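Local structure of hypothetical protein RPA3614 (Rhodopseudomonas palustris, 2HHG) at residues A[41-46]-A[89-94]. The protein is of unproven function but, as a rhodanese-like domain protein, probably acts as a sulfurtransferase of the thiosulfate-cyanide type. Numbering follows the deposited sequence.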
ATOM      1  N   VAL A  41      -1.352  -6.486   8.568  1.00 11.31           N
ATOM      2  CA  VAL A  41      -0.673  -5.217   8.783  1.00 10.70           C
ATOM      3  C   VAL A  41      -1.113  -4.296   7.651  1.00  9.83           C
ATOM      4  O   VAL A  41      -0.923  -4.618   6.468  1.00  9.52           O
ATOM      5  CB  VAL A  41       0.868  -5.368   8.774  1.00 10.77           C
ATOM      6  CG1 VAL A  41       1.543  -4.007   8.932  1.00 11.52           C
ATOM      7  CG2 VAL A  41       1.329  -6.322   9.866  1.00 12.39           C
ATOM      8  N   ILE A  42      -1.720  -3.171   8.017  1.00  9.22           N
ATOM      9  CA  ILE A  42      -2.132  -2.170   7.043  1.00  9.01           C
ATOM     10  C   ILE A  42      -1.020  -1.137   6.951  1.00  8.78           C
ATOM     11  O   ILE A  42      -0.657  -0.524   7.947  1.00  9.17           O
ATOM     12  CB  ILE A  42      -3.493  -1.536   7.415  1.00  9.04           C
ATOM     13  CG1 ILE A  42      -4.583  -2.624   7.497  1.00  9.58           C
ATOM     14  CG2 ILE A  42      -3.878  -0.475   6.400  1.00  9.93           C
ATOM     15  CD1 ILE A  42      -5.945  -2.144   7.985  1.00 12.40           C
ATOM     16  N   VAL A  43      -0.477  -0.981   5.749  1.00  7.97           N
ATOM     17  CA  VAL A  43       0.704  -0.158   5.509  1.00  7.63           C
ATOM     18  C   VAL A  43       0.331   1.077   4.695  1.00  7.32           C
ATOM     19  O   VAL A  43      -0.110   0.964   3.556  1.00  7.39           O
ATOM     20  CB  VAL A  43       1.811  -0.949   4.769  1.00  7.71           C
ATOM     21  CG1 VAL A  43       3.039  -0.077   4.552  1.00  8.27           C
ATOM     22  CG2 VAL A  43       2.177  -2.219   5.546  1.00  8.95           C
ATOM     23  N   ASP A  44       0.501   2.247   5.304  1.00  6.95           N
ATOM     24  CA  ASP A  44       0.254   3.533   4.662  1.00  7.07           C
ATOM     25  C   ASP A  44       1.532   3.979   3.969  1.00  6.90           C
ATOM     26  O   ASP A  44       2.531   4.225   4.629  1.00  6.73           O
ATOM     27  CB  ASP A  44      -0.117   4.533   5.759  1.00  7.27           C
ATOM     28  CG  ASP A  44      -0.623   5.869   5.233  1.00  7.64           C
ATOM     29  OD1 ASP A  44      -0.361   6.244   4.075  1.00  7.68           O
ATOM     30  OD2 ASP A  44      -1.287   6.561   6.041  1.00  8.74           O
ATOM     31  N   ILE A  45       1.495   4.087   2.647  1.00  6.72           N
ATOM     32  CA  ILE A  45       2.699   4.421   1.889  1.00  6.87           C
ATOM     33  C   ILE A  45       2.757   5.884   1.440  1.00  6.55           C
ATOM     34  O   ILE A  45       3.654   6.268   0.680  1.00  7.14           O
ATOM     35  CB  ILE A  45       2.900   3.476   0.692  1.00  7.02           C
ATOM     36  CG1 ILE A  45       1.830   3.718  -0.382  1.00  7.83           C
ATOM     37  CG2 ILE A  45       2.948   2.027   1.171  1.00  7.94           C
ATOM     38  CD1 ILE A  45       2.005   2.897  -1.634  1.00  9.00           C
ATOM     39  N   ARG A  46       1.824   6.699   1.933  1.00  6.81           N
ATOM     40  CA  ARG A  46       1.751   8.110   1.553  1.00  7.10           C
ATOM     41  C   ARG A  46       2.890   8.954   2.112  1.00  7.42           C
ATOM     42  O   ARG A  46       3.533   8.601   3.096  1.00  7.32           O
ATOM     43  CB  ARG A  46       0.418   8.709   1.999  1.00  7.52           C
ATOM     44  CG  ARG A  46      -0.779   8.139   1.249  1.00  7.93           C
ATOM     45  CD  ARG A  46      -2.077   8.680   1.789  1.00  9.07           C
ATOM     46  NE  ARG A  46      -2.251   8.280   3.178  1.00  8.63           N
ATOM     47  CZ  ARG A  46      -3.069   8.869   4.041  1.00  8.85           C
ATOM     48  NH1 ARG A  46      -3.825   9.891   3.663  1.00 10.25           N
ATOM     49  NH2 ARG A  46      -3.137   8.417   5.282  1.00  8.96           N
ATOM     50  N   PHE A  89      -0.201  -8.296   4.282  1.00  9.68           N
ATOM     51  CA  PHE A  89       0.159  -6.881   4.204  1.00  8.50           C
ATOM     52  C   PHE A  89      -0.731  -6.178   3.206  1.00  8.36           C
ATOM     53  O   PHE A  89      -0.737  -6.515   2.020  1.00  9.01           O
ATOM     54  CB  PHE A  89       1.640  -6.718   3.858  1.00  8.28           C
ATOM     55  CG  PHE A  89       2.541  -7.172   4.955  1.00  8.97           C
ATOM     56  CD1 PHE A  89       3.030  -6.272   5.888  1.00  9.38           C
ATOM     57  CD2 PHE A  89       2.856  -8.521   5.100  1.00  9.60           C
ATOM     58  CE1 PHE A  89       3.835  -6.700   6.933  1.00 10.06           C
ATOM     59  CE2 PHE A  89       3.665  -8.960   6.139  1.00 10.26           C
ATOM     60  CZ  PHE A  89       4.153  -8.041   7.060  1.00 10.27           C
ATOM     61  N   VAL A  90      -1.509  -5.226   3.709  1.00  7.83           N
ATOM     62  CA  VAL A  90      -2.458  -4.473   2.914  1.00  7.72           C
ATOM     63  C   VAL A  90      -1.933  -3.049   2.773  1.00  7.45           C
ATOM     64  O   VAL A  90      -1.900  -2.297   3.748  1.00  8.01           O
ATOM     65  CB  VAL A  90      -3.850  -4.478   3.581  1.00  7.91           C
ATOM     66  CG1 VAL A  90      -4.835  -3.621   2.789  1.00  9.32           C
ATOM     67  CG2 VAL A  90      -4.358  -5.899   3.749  1.00  9.14           C
ATOM     68  N   PHE A  91      -1.532  -2.677   1.559  1.00  7.38           N
ATOM     69  CA  PHE A  91      -0.935  -1.366   1.307  1.00  7.11           C
ATOM     70  C   PHE A  91      -1.997  -0.382   0.878  1.00  7.18           C
ATOM     71  O   PHE A  91      -2.932  -0.748   0.173  1.00  7.79           O
ATOM     72  CB  PHE A  91       0.139  -1.478   0.219  1.00  7.69           C
ATOM     73  CG  PHE A  91       1.293  -2.357   0.605  1.00  7.23           C
ATOM     74  CD1 PHE A  91       2.394  -1.826   1.268  1.00  7.80           C
ATOM     75  CD2 PHE A  91       1.272  -3.725   0.330  1.00  8.25           C
ATOM     76  CE1 PHE A  91       3.455  -2.639   1.648  1.00  8.21           C
ATOM     77  CE2 PHE A  91       2.329  -4.541   0.705  1.00  8.06           C
ATOM     78  CZ  PHE A  91       3.424  -3.996   1.363  1.00  8.50           C
ATOM     79  N   TYR A  92      -1.862   0.869   1.299  1.00  7.04           N
ATOM     80  CA  TYR A  92      -2.764   1.902   0.791  1.00  7.33           C
ATOM     81  C   TYR A  92      -2.074   3.233   0.574  1.00  7.62           C
ATOM     82  O   TYR A  92      -1.102   3.570   1.244  1.00  7.74           O
ATOM     83  CB  TYR A  92      -4.018   2.063   1.661  1.00  7.60           C
ATOM     84  CG  TYR A  92      -3.836   2.845   2.940  1.00  8.02           C
ATOM     85  CD1 TYR A  92      -4.185   4.191   3.009  1.00  7.87           C
ATOM     86  CD2 TYR A  92      -3.361   2.227   4.091  1.00  8.38           C
ATOM     87  CE1 TYR A  92      -4.034   4.914   4.194  1.00  8.08           C
ATOM     88  CE2 TYR A  92      -3.216   2.940   5.281  1.00  8.05           C
ATOM     89  CZ  TYR A  92      -3.565   4.275   5.323  1.00  8.03           C
ATOM     90  OH  TYR A  92      -3.434   4.978   6.503  1.00  8.61           O
ATOM     91  N   CYS A  93      -2.598   3.974  -0.391  1.00  7.65           N
ATOM     92  CA  CYS A  93      -2.112   5.307  -0.703  1.00  8.53           C
ATOM     93  C   CYS A  93      -3.335   6.220  -0.796  1.00  8.60           C
ATOM     94  O   CYS A  93      -4.387   5.886  -0.247  1.00  9.53           O
ATOM     95  CB  CYS A  93      -1.293   5.298  -2.002  1.00  8.70           C
ATOM     96  SG  CYS A  93      -2.195   4.700  -3.470  1.00  9.76           S
ATOM     97  N   ALA A  94      -3.221   7.362  -1.471  1.00  8.96           N
ATOM     98  CA  ALA A  94      -4.355   8.287  -1.566  1.00  9.93           C
ATOM     99  C   ALA A  94      -5.468   7.830  -2.510  1.00 10.56           C
ATOM    100  O   ALA A  94      -6.652   8.028  -2.214  1.00 10.80           O
ATOM    101  CB  ALA A  94      -3.878   9.692  -1.942  1.00 10.76           C
TER
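D44 and Y92 meet where two parallel strands, 40-44 and 88-92, run out into loops. With CG at chi1 78°, between backbone N and carbonyl carbon, the Y92 ring swings across to the neighbouring strand; D44 CA lies over one face, 4.0 Å from the centroid, while I42 CG2 packs 3.6 Å from Y92 CD2. Y92 OH lies 2.7 Å from D44 OD2 and is hydrogen-bonded to I57 N and S60 OG. R46 grips the D44 carboxylate side-on in a salt bridge, NE to OD1 and NH2 to OD2 (2.7 Å), and its backbone N closes an Asx turn on OD1. Replacing D44 by alanine removes these bonds and would probably leave the guanidinium less firmly oriented, with G55 O and F121 as remaining partners. On the face bearing V43 and F91, V43 CB sits 3.7 Å from F91 CD1. Backbone bonds alternate between the strands, ending with a nearly straight I45 N to Y92 O (3.0 Å, 178°). Packing thins at the partly exposed A94, whose backbone N lies 3.7 Å from R46 CD and whose side chain borders a bound phosphate, probably from the crystallisation liquor. Such adjacent inner strands, flanked by helices 97-109 and 48-54, are typical of the alpha/beta rhodanese fold.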